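Phosphoribosylaminoimidazole carboxylase, ATPase subunit (Thermotoga maritima, PDB 3AX6) probably catalyses the ATP-dependent carboxylation of 5-aminoimidazole ribonucleotide with hydrogencarbonate to N5-carboxyaminoimidazole ribonucleotide in purine biosynthesis. Local coordinates at residues A[272-277]-A[290-295]; A[18-23]-A[280-285]; A[96-101]-A[256-261]; A[5-10]-A[28-33]; A[302-307]-A[345-350]. All coordinates share one frame; numbering follows the deposited sequence.

Interaction 1: residues A[272-277]-A[290-295]; sequences ACVTSQ and LGSTEL
Val274 and Glu294 are tied by a backbone hydrogen bond, Val274 N to Glu294 O at 3.1 Å, with the donor in the carbonyl plane and a moderately bent N-H...O angle of 148°. The same oxygen also lies 3.2 Å from Cys273 CA, a CA-H...O contact that seconds the N-H. A further bond from Thr275 N to Ser292 O is long, and the position of that oxygen is less sure. Cys273 and Leu295 form a single backbone bridge where two loops run in nearly opposite directions, one leading into helix 277-285 and the other leaving it, so the contact brings together the loops that enter and leave that helix. Within 290-295 an ST turn sets the chain: Ser292 OG, anti to its own nitrogen (chi1 160°), accepts an almost straight bond of 3.1 Å from Glu294 N. An alanine here is likely to leave Glu294 N without that acceptor and make the carbonyl that meets Val274 less firmly placed. Van der Waals contacts complete it: Val274 CG2 rests on Ser292 OG (3.7 Å) and Glu294 CB (3.8 Å), while Val274 also packs on Val350 of the second subunit. The Leu295 side chain, though its CB points away from the other loop, brings CD1 within 3.7 Å of Ala272 CB and 3.9 Å of Cys273 SG. Thr293 turns its hydroxyl from the contact to Cys192 O.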
# COMPACT_ATOMS: atom_id res chain seq x y z
N ALA A 272 -4.68 4.90 -7.89
CA ALA A 272 -4.57 5.25 -9.31
C ALA A 272 -3.33 5.95 -9.83
O ALA A 272 -3.25 6.26 -11.02
CB ALA A 272 -5.80 6.05 -9.71
N CYS A 273 -2.38 6.23 -8.96
CA CYS A 273 -1.17 6.91 -9.38
C CYS A 273 0.05 6.07 -9.06
O CYS A 273 -0.00 5.19 -8.20
CB CYS A 273 -1.07 8.28 -8.71
SG CYS A 273 -2.26 9.51 -9.33
N VAL A 274 1.14 6.34 -9.76
CA VAL A 274 2.37 5.60 -9.55
C VAL A 274 2.82 5.73 -8.09
O VAL A 274 3.01 4.72 -7.42
CB VAL A 274 3.46 6.09 -10.52
CG1 VAL A 274 4.78 5.38 -10.24
CG2 VAL A 274 3.01 5.84 -11.96
N THR A 275 2.98 6.96 -7.61
CA THR A 275 3.39 7.17 -6.22
C THR A 275 2.31 7.89 -5.42
O THR A 275 1.82 8.96 -5.80
CB THR A 275 4.76 7.93 -6.11
OG1 THR A 275 4.59 9.14 -5.37
CG2 THR A 275 5.32 8.23 -7.45
N SER A 276 1.93 7.29 -4.30
CA SER A 276 0.89 7.86 -3.45
C SER A 276 1.33 9.16 -2.77
O SER A 276 2.52 9.41 -2.59
CB SER A 276 0.48 6.86 -2.37
OG SER A 276 1.40 6.86 -1.31
N GLN A 277 0.34 9.96 -2.38
CA GLN A 277 0.59 11.24 -1.73
C GLN A 277 1.40 11.08 -0.45
O GLN A 277 2.13 11.99 -0.05
CB GLN A 277 -0.73 11.95 -1.43
CG GLN A 277 -1.54 11.34 -0.29
CD GLN A 277 -2.71 12.22 0.11
OE1 GLN A 277 -2.60 13.45 0.09
NE2 GLN A 277 -3.82 11.60 0.50
N LEU A 290 11.57 13.33 -6.05
CA LEU A 290 10.13 13.08 -6.01
C LEU A 290 9.71 11.98 -6.98
O LEU A 290 10.34 11.78 -8.02
CB LEU A 290 9.37 14.38 -6.30
CG LEU A 290 9.04 15.29 -5.11
CD1 LEU A 290 10.11 15.19 -4.05
CD2 LEU A 290 8.88 16.73 -5.60
N GLY A 291 8.63 11.27 -6.64
CA GLY A 291 8.15 10.20 -7.50
C GLY A 291 7.11 10.62 -8.53
O GLY A 291 6.40 11.62 -8.36
N SER A 292 7.02 9.84 -9.60
CA SER A 292 6.08 10.11 -10.68
C SER A 292 4.63 10.24 -10.21
O SER A 292 4.17 9.47 -9.37
CB SER A 292 6.15 8.99 -11.71
OG SER A 292 4.97 8.98 -12.49
N THR A 293 3.90 11.20 -10.77
CA THR A 293 2.51 11.39 -10.39
C THR A 293 1.57 10.90 -11.49
O THR A 293 0.40 11.28 -11.51
CB THR A 293 2.16 12.87 -10.15
OG1 THR A 293 2.32 13.59 -11.38
CG2 THR A 293 3.05 13.46 -9.05
N GLU A 294 2.07 10.05 -12.39
CA GLU A 294 1.27 9.54 -13.50
C GLU A 294 -0.01 8.85 -13.05
O GLU A 294 0.00 8.06 -12.11
CB GLU A 294 2.11 8.58 -14.36
CG GLU A 294 1.42 8.09 -15.64
CD GLU A 294 2.26 7.08 -16.43
OE1 GLU A 294 1.74 6.54 -17.44
OE2 GLU A 294 3.43 6.84 -16.06
N LEU A 295 -1.13 9.17 -13.70
CA LEU A 295 -2.41 8.56 -13.37
C LEU A 295 -2.53 7.32 -14.23
O LEU A 295 -2.62 7.41 -15.46
CB LEU A 295 -3.56 9.52 -13.68
CG LEU A 295 -4.98 9.03 -13.35
CD1 LEU A 295 -5.16 8.96 -11.85
CD2 LEU A 295 -6.00 9.98 -13.93

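Interaction 2: residues A[18-23]-A[280-285]; sequences LEAKKM and QHIRAI
Arg283, whose CG touches the methyl CE of Met23, has its NH2 gripped from two sources: a salt bridge to Glu279 OE2 one turn back and a hydrogen bond to Leu328 O of the second subunit. Its NH1 reaches Pro289 O. With the guanidinium so engaged, the arginine offers Met23 its aliphatic stem, and the two side chains are roughly perpendicular, with CE and CG 4.1 Å apart. Met23, present as selenomethionine, has its CG anti to the backbone N and then bends at chi3 (-55°), which swings CE over the 280-285 helix; its SE lies 4.1 Å from Ile282 CG2, and these two side chains run antiparallel alongside one another. Ile282 serves both partners by its branching. CG2 goes to Met23, while CG1, anti to the carbonyl carbon (chi1 -59°), carries CD1 to within 3.8 Å of Ala20 CB and itself sits 4.0 Å from Ala20 CA. The small alanine side chain lets the backbones come close, with Ala20 CA and Ile282 CA 6.1 Å apart. The contact thus packs the C-terminal part of helix 11-22, in the preATP-grasp region, against helix 277-285. No hydrogen bond or salt bridge crosses between the segments, so cohesion here rests on dispersion and burial of Ile282, Ala20 and Met23, with the charge of Arg283 directed toward Glu279 and the subunit interface.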
# COMPACT_ATOMS: atom_id res chain seq x y z
N LEU A 18 3.42 4.27 7.88
CA LEU A 18 3.69 3.06 7.11
C LEU A 18 4.59 3.34 5.92
O LEU A 18 5.60 2.66 5.73
CB LEU A 18 2.40 2.39 6.63
CG LEU A 18 1.53 1.56 7.59
CD1 LEU A 18 2.39 0.55 8.36
CD2 LEU A 18 0.84 2.48 8.55
N GLU A 19 4.25 4.34 5.12
CA GLU A 19 5.06 4.66 3.94
C GLU A 19 6.47 5.06 4.32
O GLU A 19 7.41 4.79 3.59
CB GLU A 19 4.41 5.79 3.13
CG GLU A 19 3.24 5.34 2.28
CD GLU A 19 3.61 4.22 1.32
OE1 GLU A 19 4.65 4.34 0.63
OE2 GLU A 19 2.87 3.21 1.26
N ALA A 20 6.61 5.70 5.47
CA ALA A 20 7.92 6.14 5.93
C ALA A 20 8.77 4.92 6.29
O ALA A 20 9.93 4.81 5.87
CB ALA A 20 7.77 7.07 7.13
N LYS A 21 8.21 4.01 7.07
CA LYS A 21 8.95 2.81 7.45
C LYS A 21 9.26 1.99 6.21
O LYS A 21 10.29 1.32 6.15
CB LYS A 21 8.14 2.00 8.46
CG LYS A 21 7.90 2.77 9.75
CD LYS A 21 7.20 1.93 10.82
CE LYS A 21 8.05 0.73 11.24
NZ LYS A 21 9.40 1.13 11.68
N LYS A 22 8.37 2.05 5.22
CA LYS A 22 8.57 1.32 3.97
C LYS A 22 9.82 1.81 3.24
O LYS A 22 10.46 1.04 2.52
CB LYS A 22 7.38 1.52 3.03
CG LYS A 22 6.27 0.49 3.14
CD LYS A 22 5.32 0.62 1.94
CE LYS A 22 6.09 0.53 0.62
NZ LYS A 22 5.22 0.62 -0.58
N MSE A 23 10.17 3.08 3.43
CA MSE A 23 11.34 3.64 2.76
C MSE A 23 12.59 3.45 3.61
O MSE A 23 13.66 3.95 3.27
CB MSE A 23 11.10 5.12 2.45
CG MSE A 23 11.91 5.66 1.28
SE MSE A 23 11.33 7.42 0.67
CE MSE A 23 9.46 6.98 0.35
N GLN A 280 5.01 10.31 -1.44
CA GLN A 280 5.46 11.58 -1.99
C GLN A 280 5.84 12.56 -0.88
O GLN A 280 6.86 13.25 -0.96
CB GLN A 280 4.35 12.18 -2.86
CG GLN A 280 4.83 13.26 -3.82
CD GLN A 280 5.73 12.71 -4.91
OE1 GLN A 280 6.88 12.35 -4.66
NE2 GLN A 280 5.20 12.62 -6.12
N HIS A 281 5.01 12.61 0.16
CA HIS A 281 5.24 13.49 1.30
C HIS A 281 6.56 13.15 1.99
O HIS A 281 7.32 14.06 2.37
CB HIS A 281 4.09 13.37 2.30
CG HIS A 281 4.17 14.33 3.44
ND1 HIS A 281 4.08 15.70 3.26
CD2 HIS A 281 4.36 14.13 4.76
CE1 HIS A 281 4.21 16.30 4.43
NE2 HIS A 281 4.38 15.37 5.36
N ILE A 282 6.83 11.86 2.15
CA ILE A 282 8.07 11.42 2.79
C ILE A 282 9.25 11.84 1.92
O ILE A 282 10.24 12.37 2.42
CB ILE A 282 8.12 9.89 2.99
CG1 ILE A 282 6.94 9.42 3.85
CG2 ILE A 282 9.44 9.49 3.65
CD1 ILE A 282 6.82 10.14 5.18
N ARG A 283 9.14 11.59 0.62
CA ARG A 283 10.21 11.97 -0.30
C ARG A 283 10.51 13.46 -0.19
O ARG A 283 11.67 13.86 -0.12
CB ARG A 283 9.83 11.66 -1.76
CG ARG A 283 9.78 10.18 -2.15
CD ARG A 283 9.76 10.08 -3.67
NE ARG A 283 9.39 8.76 -4.18
CZ ARG A 283 9.96 8.20 -5.24
NH1 ARG A 283 10.93 8.85 -5.89
NH2 ARG A 283 9.57 7.01 -5.66
N ALA A 284 9.46 14.29 -0.17
CA ALA A 284 9.64 15.72 -0.11
C ALA A 284 10.26 16.24 1.19
O ALA A 284 11.17 17.07 1.16
CB ALA A 284 8.32 16.43 -0.37
N ILE A 285 9.80 15.75 2.33
CA ILE A 285 10.36 16.25 3.58
C ILE A 285 11.78 15.72 3.84
O ILE A 285 12.51 16.27 4.66
CB ILE A 285 9.47 15.93 4.79
CG1 ILE A 285 9.50 14.43 5.10
CG2 ILE A 285 8.05 16.40 4.51
CD1 ILE A 285 8.71 14.05 6.35

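Interaction 3: residues A[96-101]-A[256-261]; sequences EIIQDK and NEIAPR. With ADP (adenosine-5'-diphosphate), chain E.
Lys101 and Glu257 are brought together by contrasting torsions: the lysine runs straight beyond CG, which is anti to the carbonyl carbon (chi1 -67°), whereas the glutamate kinks at chi2 (66°), so that the two chains lie roughly perpendicular. They stand at the nucleotide pocket of the ATP-grasp fold, where strand 253-259, an edge strand within its chain, meets the end of helix 92-99 and the start of helix 101-110. Lys101 CE lies 3.3 Å from Glu257 OE1, and the charged ends form a long salt bridge with NZ 3.8 Å from OE1. The ammonium also reaches the bridging oxygen of the diphosphate, a weak hydrogen bond of 3.3 Å from Lys101 NZ to ADP O3A. The other carboxylate oxygen, Glu257 OE2, accepts a weak bond from Ile258 N and a hydrogen bond from Gln104 NE2, which helps to fix the bent chain. A classic beta bulge, in which Asn256 and Glu257 both face Glu244, lies at the start of this segment. Away from the nucleotide the contact is apolar. Ile98 drives its CD1 tightly against Ile258 CG2, at 3.5 Å, the side chains crossing nearly perpendicularly, and also meets Pro260 CB at 3.6 Å; Pro260 is the centre of an inverse gamma turn. An alanine in place of Ile98 would probably open a gap between the helix and the strand and rob Ile258 and Pro260 of a shared partner. Beside Lys101, Asn256 ND2 alone reaches two alpha-phosphate oxygens, 3.4 Å from both ADP O1A and ADP O2A, in two weak hydrogen bonds.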
# COMPACT_ATOMS: atom_id res chain seq x y z
N GLU A 96 1.89 28.74 9.73
CA GLU A 96 1.40 29.98 10.30
C GLU A 96 0.58 30.80 9.29
O GLU A 96 -0.46 31.36 9.64
CB GLU A 96 2.59 30.81 10.81
CG GLU A 96 2.22 32.02 11.64
CD GLU A 96 3.44 32.68 12.24
OE1 GLU A 96 4.36 33.03 11.46
OE2 GLU A 96 3.49 32.85 13.48
N ILE A 97 1.06 30.86 8.05
CA ILE A 97 0.39 31.58 6.99
C ILE A 97 -0.96 30.96 6.64
O ILE A 97 -1.94 31.66 6.40
CB ILE A 97 1.24 31.62 5.71
CG1 ILE A 97 2.42 32.57 5.89
CG2 ILE A 97 0.39 32.05 4.52
CD1 ILE A 97 3.28 32.74 4.64
N ILE A 98 -1.00 29.63 6.60
CA ILE A 98 -2.22 28.91 6.26
C ILE A 98 -3.28 28.88 7.37
O ILE A 98 -4.48 28.93 7.09
CB ILE A 98 -1.89 27.47 5.84
CG1 ILE A 98 -0.91 27.50 4.66
CG2 ILE A 98 -3.16 26.73 5.45
CD1 ILE A 98 -0.41 26.14 4.24
N GLN A 99 -2.85 28.81 8.62
CA GLN A 99 -3.77 28.76 9.76
C GLN A 99 -4.76 29.91 9.85
O GLN A 99 -5.86 29.75 10.38
CB GLN A 99 -2.99 28.70 11.07
CG GLN A 99 -2.32 27.39 11.35
CD GLN A 99 -2.02 27.21 12.82
OE1 GLN A 99 -1.44 28.09 13.46
NE2 GLN A 99 -2.41 26.07 13.36
N ASP A 100 -4.37 31.08 9.36
CA ASP A 100 -5.25 32.24 9.40
C ASP A 100 -5.67 32.56 7.97
O ASP A 100 -4.86 32.95 7.13
CB ASP A 100 -4.52 33.42 10.04
CG ASP A 100 -5.32 34.70 9.99
OD1 ASP A 100 -4.92 35.67 10.67
OD2 ASP A 100 -6.33 34.75 9.27
N LYS A 101 -6.96 32.39 7.70
CA LYS A 101 -7.49 32.62 6.37
C LYS A 101 -7.22 34.00 5.81
O LYS A 101 -7.04 34.14 4.60
CB LYS A 101 -9.00 32.35 6.35
CG LYS A 101 -9.36 30.89 6.57
CD LYS A 101 -10.80 30.63 6.13
CE LYS A 101 -11.12 29.15 6.17
NZ LYS A 101 -12.45 28.89 5.56
N ASN A 256 -9.17 28.68 -3.07
CA ASN A 256 -9.95 28.90 -1.86
C ASN A 256 -9.25 28.46 -0.57
O ASN A 256 -9.33 29.16 0.44
CB ASN A 256 -11.28 28.16 -1.98
CG ASN A 256 -12.04 28.07 -0.67
OD1 ASN A 256 -12.33 29.09 -0.05
ND2 ASN A 256 -12.36 26.86 -0.25
N GLU A 257 -8.55 27.33 -0.61
CA GLU A 257 -7.90 26.82 0.59
C GLU A 257 -6.61 26.07 0.32
O GLU A 257 -6.40 25.52 -0.76
CB GLU A 257 -8.89 25.91 1.33
CG GLU A 257 -8.45 25.48 2.72
CD GLU A 257 -8.38 26.64 3.68
OE1 GLU A 257 -9.45 27.16 4.06
OE2 GLU A 257 -7.26 27.04 4.04
N ILE A 258 -5.74 26.05 1.33
CA ILE A 258 -4.46 25.35 1.24
C ILE A 258 -4.31 24.43 2.44
O ILE A 258 -4.46 24.86 3.58
CB ILE A 258 -3.27 26.33 1.29
CG1 ILE A 258 -3.37 27.36 0.17
CG2 ILE A 258 -1.97 25.54 1.21
CD1 ILE A 258 -2.24 28.38 0.18
N ALA A 259 -4.02 23.16 2.19
CA ALA A 259 -3.82 22.19 3.27
C ALA A 259 -2.34 21.78 3.22
O ALA A 259 -1.90 21.16 2.25
CB ALA A 259 -4.71 20.99 3.06
N PRO A 260 -1.57 22.10 4.27
CA PRO A 260 -0.14 21.78 4.37
C PRO A 260 0.12 20.35 4.82
O PRO A 260 0.84 20.11 5.80
CB PRO A 260 0.35 22.78 5.41
CG PRO A 260 -0.78 22.74 6.39
CD PRO A 260 -2.01 22.81 5.49
N ARG A 261 -0.45 19.39 4.10
CA ARG A 261 -0.29 18.00 4.47
C ARG A 261 -1.04 17.12 3.50
O ARG A 261 -1.76 17.63 2.63
CB ARG A 261 -0.88 17.78 5.86
CG ARG A 261 -2.35 18.23 5.94
CD ARG A 261 -3.01 17.81 7.25
NE ARG A 261 -4.38 18.32 7.38
CZ ARG A 261 -5.40 17.94 6.61
NH1 ARG A 261 -5.23 17.05 5.66
NH2 ARG A 261 -6.60 18.47 6.81
PB ADP E . -14.38 25.20 5.21
O1B ADP E . -13.63 24.36 4.23
O2B ADP E . -15.76 24.44 5.60
O3B ADP E . -13.42 25.41 6.58
PA ADP E . -14.81 26.81 2.98
O1A ADP E . -13.97 27.96 2.56
O2A ADP E . -14.27 25.48 2.22
O3A ADP E . -14.73 26.69 4.63
O5' ADP E . -16.36 27.13 2.59
C5' ADP E . -17.06 25.89 2.42
C4' ADP E . -17.99 25.97 1.21
O4' ADP E . -18.63 27.28 1.12
C3' ADP E . -17.22 25.76 -0.11
O3' ADP E . -17.08 24.37 -0.45
C2' ADP E . -18.06 26.56 -1.11
O2' ADP E . -19.08 25.74 -1.69
C1' ADP E . -18.62 27.72 -0.28
N9 ADP E . -17.84 28.96 -0.46
C8 ADP E . -16.63 29.28 0.12
N7 ADP E . -16.23 30.45 -0.28
C5 ADP E . -17.14 30.96 -1.13
C6 ADP E . -17.24 32.17 -1.88
N6 ADP E . -16.26 33.13 -1.80
N1 ADP E . -18.33 32.36 -2.66
C2 ADP E . -19.29 31.44 -2.76
N3 ADP E . -19.23 30.29 -2.08
C4 ADP E . -18.18 30.02 -1.26

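Interaction 4: residues A[5-10]-A[28-33]; sequences GIIGGG and IVLDPT
Ile7 and Leu30 stand next to each other, their side chains heading off the same face of the sheet, with Ile7 CG2 4.2 Å from Leu30 CD2, beneath helix 53-61. On the other face Ile6 CB lies 4.4 Å from Val29 CG2, and both residues touch helix 11-22. Parallel bonds hold the backbones in this register: Ile6 N to Ile28 O and Leu30 N to Ile6 O, both 2.9 Å, then Gly8 N to Leu30 O at 2.8 Å. Two strands joined through helix 11-22 make a beta-alpha-beta unit, and the glycines after strand 3-7 resemble a Rossmann-type loop. There Asp31, with CG anti to its nitrogen (chi1 -163°), puts OD1 at Gly9 N, which meets it from above the carboxylate plane; at 2.5 Å this Gly9 N to OD1 bond is shorter than usual, so its length is doubtful. Asp31 OD2 accepts from Thr33 N at 3.2 Å, an Asx turn. A CB on Gly9 would collide with Asp31 CG, and Gly8 adopts angles that would jam a side chain against its own chain. With a backbone N-H at each oxygen, the carboxylate probably helps to fix the turn into the glycine loop, while hydrocarbon lines both faces.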
# COMPACT_ATOMS: atom_id res chain seq x y z
N GLY A 5 9.94 12.32 12.88
CA GLY A 5 8.99 12.53 13.95
C GLY A 5 7.68 13.01 13.34
O GLY A 5 7.68 13.87 12.45
N ILE A 6 6.57 12.45 13.81
CA ILE A 6 5.26 12.82 13.29
C ILE A 6 4.30 13.24 14.40
O ILE A 6 4.00 12.46 15.30
CB ILE A 6 4.60 11.65 12.51
CG1 ILE A 6 5.53 11.17 11.39
CG2 ILE A 6 3.28 12.11 11.90
CD1 ILE A 6 4.96 10.02 10.59
N ILE A 7 3.83 14.48 14.33
CA ILE A 7 2.89 15.00 15.32
C ILE A 7 1.49 14.73 14.78
O ILE A 7 1.08 15.31 13.78
CB ILE A 7 3.07 16.53 15.52
CG1 ILE A 7 4.49 16.81 16.02
CG2 ILE A 7 2.03 17.05 16.51
CD1 ILE A 7 4.89 18.28 16.02
N GLY A 8 0.76 13.84 15.44
CA GLY A 8 -0.58 13.48 15.01
C GLY A 8 -0.63 12.00 14.73
O GLY A 8 -0.02 11.53 13.76
N GLY A 9 -1.35 11.25 15.56
CA GLY A 9 -1.45 9.81 15.39
C GLY A 9 -2.69 9.30 14.70
O GLY A 9 -2.99 8.11 14.74
N GLY A 10 -3.43 10.20 14.05
CA GLY A 10 -4.64 9.80 13.35
C GLY A 10 -4.37 8.99 12.10
O GLY A 10 -3.23 8.58 11.82
N ILE A 28 8.90 8.07 15.00
CA ILE A 28 8.45 8.31 16.36
C ILE A 28 7.22 9.21 16.23
O ILE A 28 7.29 10.30 15.66
CB ILE A 28 9.59 8.96 17.21
CG1 ILE A 28 9.02 9.88 18.28
CG2 ILE A 28 10.57 9.69 16.31
CD1 ILE A 28 8.26 9.17 19.37
N VAL A 29 6.08 8.72 16.74
CA VAL A 29 4.80 9.44 16.70
C VAL A 29 4.43 10.13 18.03
O VAL A 29 4.64 9.58 19.11
CB VAL A 29 3.64 8.46 16.31
CG1 VAL A 29 2.29 9.10 16.56
CG2 VAL A 29 3.76 8.06 14.85
N LEU A 30 3.88 11.33 17.93
CA LEU A 30 3.45 12.08 19.10
C LEU A 30 1.95 12.30 18.98
O LEU A 30 1.48 12.91 18.02
CB LEU A 30 4.17 13.43 19.19
CG LEU A 30 3.79 14.33 20.39
CD1 LEU A 30 4.89 15.36 20.61
CD2 LEU A 30 2.44 15.02 20.14
N ASP A 31 1.21 11.79 19.96
CA ASP A 31 -0.25 11.89 19.97
C ASP A 31 -0.74 11.75 21.42
O ASP A 31 -0.19 10.95 22.19
CB ASP A 31 -0.83 10.78 19.09
CG ASP A 31 -2.28 11.03 18.72
OD1 ASP A 31 -2.52 11.79 17.75
OD2 ASP A 31 -3.17 10.47 19.40
N PRO A 32 -1.76 12.52 21.81
CA PRO A 32 -2.30 12.47 23.18
C PRO A 32 -3.08 11.21 23.55
O PRO A 32 -3.47 11.04 24.71
CB PRO A 32 -3.15 13.73 23.27
CG PRO A 32 -3.64 13.88 21.89
CD PRO A 32 -2.42 13.59 21.05
N THR A 33 -3.30 10.34 22.58
CA THR A 33 -4.02 9.10 22.82
C THR A 33 -3.09 7.89 22.78
O THR A 33 -2.47 7.60 21.76
CB THR A 33 -5.13 8.90 21.77
OG1 THR A 33 -6.03 10.01 21.81
CG2 THR A 33 -5.89 7.60 22.04

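Interaction 5: residues A[302-307]-A[345-350]; sequences VNLLGE and GHFTVV
Val302 sits over one face of the Phe347 ring, and here the contact is dense. Val302 CB is 3.8 Å from the ring centroid, a CH-pi contact offset toward the rim, with CZ of Phe347 only 3.5 Å from that carbon. The ring gets there because its CG takes the crowded position between the backbone N and the carbonyl carbon (chi1 71°), which lays it along Val302 with the two tips in the same direction. Leu304 comes to the ring edge, near its plane, with CD2 3.8 Å from Phe347 CD2, and is roughly perpendicular to the phenylalanine. Beneath this hydrocarbon, Val302 and Phe347 exchange two backbone hydrogen bonds, Val302 N to Phe347 O and Phe347 N to Val302 O, both 2.9 Å. Leu304 N gives a short bond of 2.6 Å to Gly345 O from above the carbonyl plane, but the return bond from Gly345 N to Leu304 O is weak. On the other face His346 CB approaches Val302 O to 3.3 Å, but the Asn303 and His346 side chains meet loosely, though still buried: Asn303 OD1 stays 4.1 Å from His346 CB, and amide and imidazole planes stand 88° apart. Their polar ends look elsewhere, Asn303 OD1 to Asn264 ND2 and His346 ND1 to Tyr333 OH, while the imidazole stacks on His267. Strands 299-305 and 343-350 run antiparallel at 146°, part of an antiparallel sheet in which C-terminal strands continue through strand 209-212 to strands of the ATP-grasp domain.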
# COMPACT_ATOMS: atom_id res chain seq x y z
N VAL A 302 -14.83 7.43 -2.31
CA VAL A 302 -15.97 7.79 -1.48
C VAL A 302 -15.64 7.52 -0.01
O VAL A 302 -15.13 6.45 0.33
CB VAL A 302 -17.25 6.97 -1.85
CG1 VAL A 302 -18.37 7.27 -0.87
CG2 VAL A 302 -17.69 7.29 -3.26
N ASN A 303 -15.95 8.49 0.84
CA ASN A 303 -15.70 8.35 2.27
C ASN A 303 -16.74 7.47 2.93
O ASN A 303 -17.92 7.52 2.59
CB ASN A 303 -15.69 9.72 2.97
CG ASN A 303 -14.47 10.54 2.64
OD1 ASN A 303 -13.35 10.06 2.75
ND2 ASN A 303 -14.68 11.79 2.25
N LEU A 304 -16.30 6.65 3.87
CA LEU A 304 -17.21 5.80 4.62
C LEU A 304 -17.32 6.45 5.98
O LEU A 304 -16.32 6.59 6.68
CB LEU A 304 -16.65 4.39 4.76
CG LEU A 304 -16.80 3.43 3.59
CD1 LEU A 304 -16.24 2.08 3.98
CD2 LEU A 304 -18.26 3.30 3.22
N LEU A 305 -18.52 6.88 6.35
CA LEU A 305 -18.75 7.51 7.64
C LEU A 305 -19.70 6.63 8.43
O LEU A 305 -20.50 5.90 7.86
CB LEU A 305 -19.40 8.89 7.46
CG LEU A 305 -18.77 9.93 6.52
CD1 LEU A 305 -19.62 11.19 6.57
CD2 LEU A 305 -17.34 10.24 6.92
N GLY A 306 -19.60 6.70 9.75
CA GLY A 306 -20.49 5.89 10.57
C GLY A 306 -21.92 6.32 10.33
O GLY A 306 -22.21 7.51 10.29
N GLU A 307 -22.81 5.35 10.15
CA GLU A 307 -24.22 5.64 9.92
C GLU A 307 -24.85 6.21 11.18
O GLU A 307 -24.37 5.96 12.29
CB GLU A 307 -24.97 4.36 9.52
CG GLU A 307 -24.65 3.84 8.12
CD GLU A 307 -24.97 4.85 7.03
OE1 GLU A 307 -26.13 5.33 6.98
OE2 GLU A 307 -24.06 5.17 6.23
N GLY A 345 -13.39 5.37 7.15
CA GLY A 345 -12.59 4.86 6.05
C GLY A 345 -13.07 5.38 4.72
O GLY A 345 -13.83 6.35 4.66
N HIS A 346 -12.61 4.74 3.65
CA HIS A 346 -13.04 5.12 2.31
C HIS A 346 -12.93 3.90 1.41
O HIS A 346 -12.30 2.90 1.78
CB HIS A 346 -12.18 6.28 1.75
CG HIS A 346 -10.76 5.91 1.42
ND1 HIS A 346 -9.73 5.99 2.33
CD2 HIS A 346 -10.21 5.46 0.26
CE1 HIS A 346 -8.60 5.61 1.75
NE2 HIS A 346 -8.86 5.28 0.50
N PHE A 347 -13.57 3.96 0.26
CA PHE A 347 -13.49 2.89 -0.71
C PHE A 347 -13.26 3.58 -2.04
O PHE A 347 -13.62 4.75 -2.20
CB PHE A 347 -14.74 1.99 -0.69
CG PHE A 347 -15.99 2.63 -1.24
CD1 PHE A 347 -16.22 2.69 -2.61
CD2 PHE A 347 -16.98 3.10 -0.38
CE1 PHE A 347 -17.40 3.21 -3.12
CE2 PHE A 347 -18.17 3.63 -0.87
CZ PHE A 347 -18.39 3.68 -2.23
N THR A 348 -12.62 2.89 -2.96
CA THR A 348 -12.30 3.46 -4.27
C THR A 348 -12.74 2.53 -5.39
O THR A 348 -12.73 1.31 -5.25
CB THR A 348 -10.79 3.69 -4.40
OG1 THR A 348 -10.34 4.57 -3.36
CG2 THR A 348 -10.47 4.32 -5.74
N VAL A 349 -13.13 3.13 -6.50
CA VAL A 349 -13.56 2.36 -7.65
C VAL A 349 -12.75 2.81 -8.84
O VAL A 349 -12.94 3.93 -9.34
CB VAL A 349 -15.07 2.58 -7.93
CG1 VAL A 349 -15.44 1.97 -9.26
CG2 VAL A 349 -15.90 1.96 -6.81
N VAL A 350 -11.82 1.96 -9.29
CA VAL A 350 -11.00 2.30 -10.44
C VAL A 350 -11.60 1.68 -11.69
O VAL A 350 -12.06 0.54 -11.67
CB VAL A 350 -9.53 1.81 -10.26
CG1 VAL A 350 -8.89 2.55 -9.11
CG2 VAL A 350 -9.49 0.31 -10.02

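In the fold
Interaction 3 contributes Lys101 and Asn256 to the ADP pocket. Interaction 5 belongs to the same long antiparallel sheet, yet its centre lies about 25 Å from that of interaction 3, and the side chain of Asn303 is about 13 Å from ADP. Interactions 1 and 2 adjoin, because Gly291 O and Gln280 NE2 are 2.7 Å apart, a probable hydrogen bond between the loop and helix 277-285. Helix 11-22 links interaction 2 to interaction 4, whose centre is about 16 Å away, so the Rossmann-like unit packs, through that helix, on helix 277-285. Both interactions 1 and 2 touch the second subunit; through Val350, interaction 5 of one subunit packs on interaction 1 of the other.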